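Local coordinates for protein mannonate dehydratase (PDB 3BDK) that probably catalyses the dehydration of D-mannonate to 2-dehydro-3-deoxy-D-gluconate, with ferrous iron or manganese as cofactor, in the interconversion of pentoses and glucuronate, at residues D32-E37 with Y345-R350. Sequence-based numbering, arbitrary orientation.
Sequences DPVTLE and YGLYDR. With DNO (D-mannose), chain C.
Behind the sugar pocket of this xylose isomerase-like TIM barrel, V34, in the loop that leads into helix 36-40, packs against L347 and R350, where the chain runs from the pocket residue Y345 into helix 348-368. The junction is buried, and no hydrogen bond crosses it. The two methyls of V34 divide the work: CG2 rests 4.0 Å from L347 CB, while CG1, anti to the backbone N (chi1 176°), lies 4.1 Å from L347 CD1. CG2 also meets R350 NH2 at the edge of the guanidinium, near its plane. Bends at chi2 and chi3 fold the arginine back along its own segment, where NH2 donates to Y345 O at 2.7 Å and NE to G346 O, also at 2.7 Å. Both acceptors are tilted about 25° from the guanidinium plane, but together they fix the group's rotation and tie R350 to the backbone of Y345 and G346. Y345 CD2 lies over the centre of one guanidinium face. On the V34 side, an Asx turn shapes the loop: V34 N donates to D32 OD1 at 3.2 Å, and D32 OD2 accepts from Y28 N. The Y345 ring, packed edge-to-face with Y28, reaches away from V34 to the bound D-mannose, where Y345 OH lies 2.4 Å from DNO O3, a hydrogen bond whose length is too short to be taken literally.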
loop_
_atom_site.group_PDB
_atom_site.type_symbol
_atom_site.label_atom_id
_atom_site.label_comp_id
_atom_site.label_asym_id
_atom_site.label_seq_id
_atom_site.Cartn_x
_atom_site.Cartn_y
_atom_site.Cartn_z
ATOM N N ASP A 32 11.278 -19.940 2.830
ATOM C CA ASP A 32 11.057 -18.481 2.807
ATOM C C ASP A 32 10.726 -17.930 4.209
ATOM O O ASP A 32 9.771 -18.390 4.842
ATOM C CB ASP A 32 9.950 -18.115 1.792
ATOM C CG ASP A 32 10.013 -16.646 1.320
ATOM O OD1 ASP A 32 10.717 -15.821 1.943
ATOM O OD2 ASP A 32 9.345 -16.313 0.310
ATOM N N PRO A 33 11.528 -16.960 4.706
ATOM C CA PRO A 33 11.285 -16.339 6.018
ATOM C C PRO A 33 10.011 -15.540 6.004
ATOM O O PRO A 33 9.557 -15.078 7.044
ATOM C CB PRO A 33 12.484 -15.406 6.200
ATOM C CG PRO A 33 12.958 -15.131 4.810
ATOM C CD PRO A 33 12.734 -16.406 4.062
ATOM N N VAL A 34 9.468 -15.361 4.810
ATOM C CA VAL A 34 8.130 -14.847 4.610
ATOM C C VAL A 34 7.242 -16.067 4.519
ATOM O O VAL A 34 7.574 -17.021 3.817
ATOM C CB VAL A 34 8.030 -14.023 3.302
ATOM C CG1 VAL A 34 6.604 -13.553 3.041
ATOM C CG2 VAL A 34 8.959 -12.828 3.371
ATOM N N THR A 35 6.120 -16.028 5.238
ATOM C CA THR A 35 5.148 -17.133 5.274
ATOM C C THR A 35 3.863 -16.788 4.527
ATOM O O THR A 35 3.540 -15.619 4.288
ATOM C CB THR A 35 4.729 -17.526 6.724
ATOM O OG1 THR A 35 3.415 -17.010 7.000
ATOM C CG2 THR A 35 5.737 -17.027 7.772
ATOM N N LEU A 36 3.112 -17.828 4.203
ATOM C CA LEU A 36 1.858 -17.683 3.481
ATOM C C LEU A 36 0.763 -17.082 4.374
ATOM O O LEU A 36 -0.178 -16.436 3.876
ATOM C CB LEU A 36 1.448 -19.043 2.914
ATOM C CG LEU A 36 2.666 -19.904 2.539
ATOM C CD1 LEU A 36 3.152 -20.773 3.720
ATOM C CD2 LEU A 36 2.376 -20.764 1.329
ATOM N N GLU A 37 0.897 -17.300 5.690
ATOM C CA GLU A 37 0.038 -16.645 6.685
ATOM C C GLU A 37 0.139 -15.152 6.415
ATOM O O GLU A 37 -0.862 -14.479 6.143
ATOM N N TYR A 345 13.433 -8.863 -1.365
ATOM C CA TYR A 345 12.336 -9.780 -1.140
ATOM C C TYR A 345 11.712 -9.831 0.244
ATOM O O TYR A 345 10.811 -10.637 0.466
ATOM C CB TYR A 345 12.686 -11.170 -1.688
ATOM C CG TYR A 345 12.497 -11.230 -3.194
ATOM C CD1 TYR A 345 13.571 -11.046 -4.061
ATOM C CD2 TYR A 345 11.232 -11.429 -3.747
ATOM C CE1 TYR A 345 13.393 -11.080 -5.428
ATOM C CE2 TYR A 345 11.045 -11.461 -5.112
ATOM C CZ TYR A 345 12.126 -11.286 -5.944
ATOM O OH TYR A 345 11.941 -11.322 -7.298
ATOM N N GLY A 346 12.122 -8.943 1.147
ATOM C CA GLY A 346 11.376 -8.766 2.394
ATOM C C GLY A 346 9.893 -8.529 2.146
ATOM O O GLY A 346 9.477 -8.211 1.019
ATOM N N LEU A 347 9.090 -8.667 3.199
ATOM C CA LEU A 347 7.637 -8.661 3.060
ATOM C C LEU A 347 7.034 -7.268 2.995
ATOM O O LEU A 347 6.042 -7.049 2.300
ATOM C CB LEU A 347 7.004 -9.465 4.197
ATOM C CG LEU A 347 5.511 -9.299 4.528
ATOM C CD1 LEU A 347 4.628 -10.005 3.534
ATOM C CD2 LEU A 347 5.270 -9.833 5.916
ATOM N N TYR A 348 7.648 -6.323 3.697
ATOM C CA TYR A 348 7.018 -5.025 3.986
ATOM C C TYR A 348 6.784 -4.134 2.784
ATOM O O TYR A 348 5.632 -3.944 2.364
ATOM C CB TYR A 348 7.797 -4.285 5.058
ATOM C CG TYR A 348 8.005 -5.095 6.317
ATOM C CD1 TYR A 348 6.997 -5.921 6.813
ATOM C CD2 TYR A 348 9.193 -5.010 7.022
ATOM C CE1 TYR A 348 7.164 -6.653 7.975
ATOM C CE2 TYR A 348 9.387 -5.748 8.194
ATOM C CZ TYR A 348 8.356 -6.564 8.661
ATOM O OH TYR A 348 8.536 -7.293 9.810
ATOM N N ASP A 349 7.854 -3.604 2.207
ATOM C CA ASP A 349 7.695 -2.732 1.027
ATOM C C ASP A 349 7.013 -3.446 -0.142
ATOM O O ASP A 349 6.258 -2.850 -0.898
ATOM C CB ASP A 349 9.014 -2.110 0.590
ATOM C CG ASP A 349 8.808 -0.839 -0.206
ATOM O OD1 ASP A 349 7.902 -0.054 0.165
ATOM O OD2 ASP A 349 9.547 -0.617 -1.201
ATOM N N ARG A 350 7.252 -4.744 -0.257
ATOM C CA ARG A 350 6.568 -5.538 -1.254
ATOM C C ARG A 350 5.057 -5.412 -1.022
ATOM O O ARG A 350 4.303 -5.046 -1.925
ATOM C CB ARG A 350 7.058 -6.967 -1.161
ATOM C CG ARG A 350 7.457 -7.565 -2.484
ATOM C CD ARG A 350 8.777 -8.362 -2.410
ATOM N NE ARG A 350 8.844 -9.387 -1.357
ATOM C CZ ARG A 350 8.201 -10.557 -1.380
ATOM N NH1 ARG A 350 7.392 -10.867 -2.384
ATOM N NH2 ARG A 350 8.354 -11.417 -0.385
HETATM C C1 DNO C . 15.801 -10.294 -10.335
HETATM C C2 DNO C . 14.599 -10.922 -9.610
HETATM C C3 DNO C . 14.907 -12.256 -8.859
HETATM C C4 DNO C . 15.536 -13.483 -9.596
HETATM C C5 DNO C . 15.088 -13.818 -11.050
HETATM C C6 DNO C . 15.236 -15.325 -11.301
HETATM O O1 DNO C . 15.731 -9.149 -10.784
HETATM O O2 DNO C . 13.487 -11.062 -10.513
HETATM O O3 DNO C . 13.702 -12.714 -8.253
HETATM O O4 DNO C . 16.965 -13.408 -9.507
HETATM O O5 DNO C . 13.728 -13.452 -11.335
HETATM O O6 DNO C . 16.482 -15.576 -11.958
#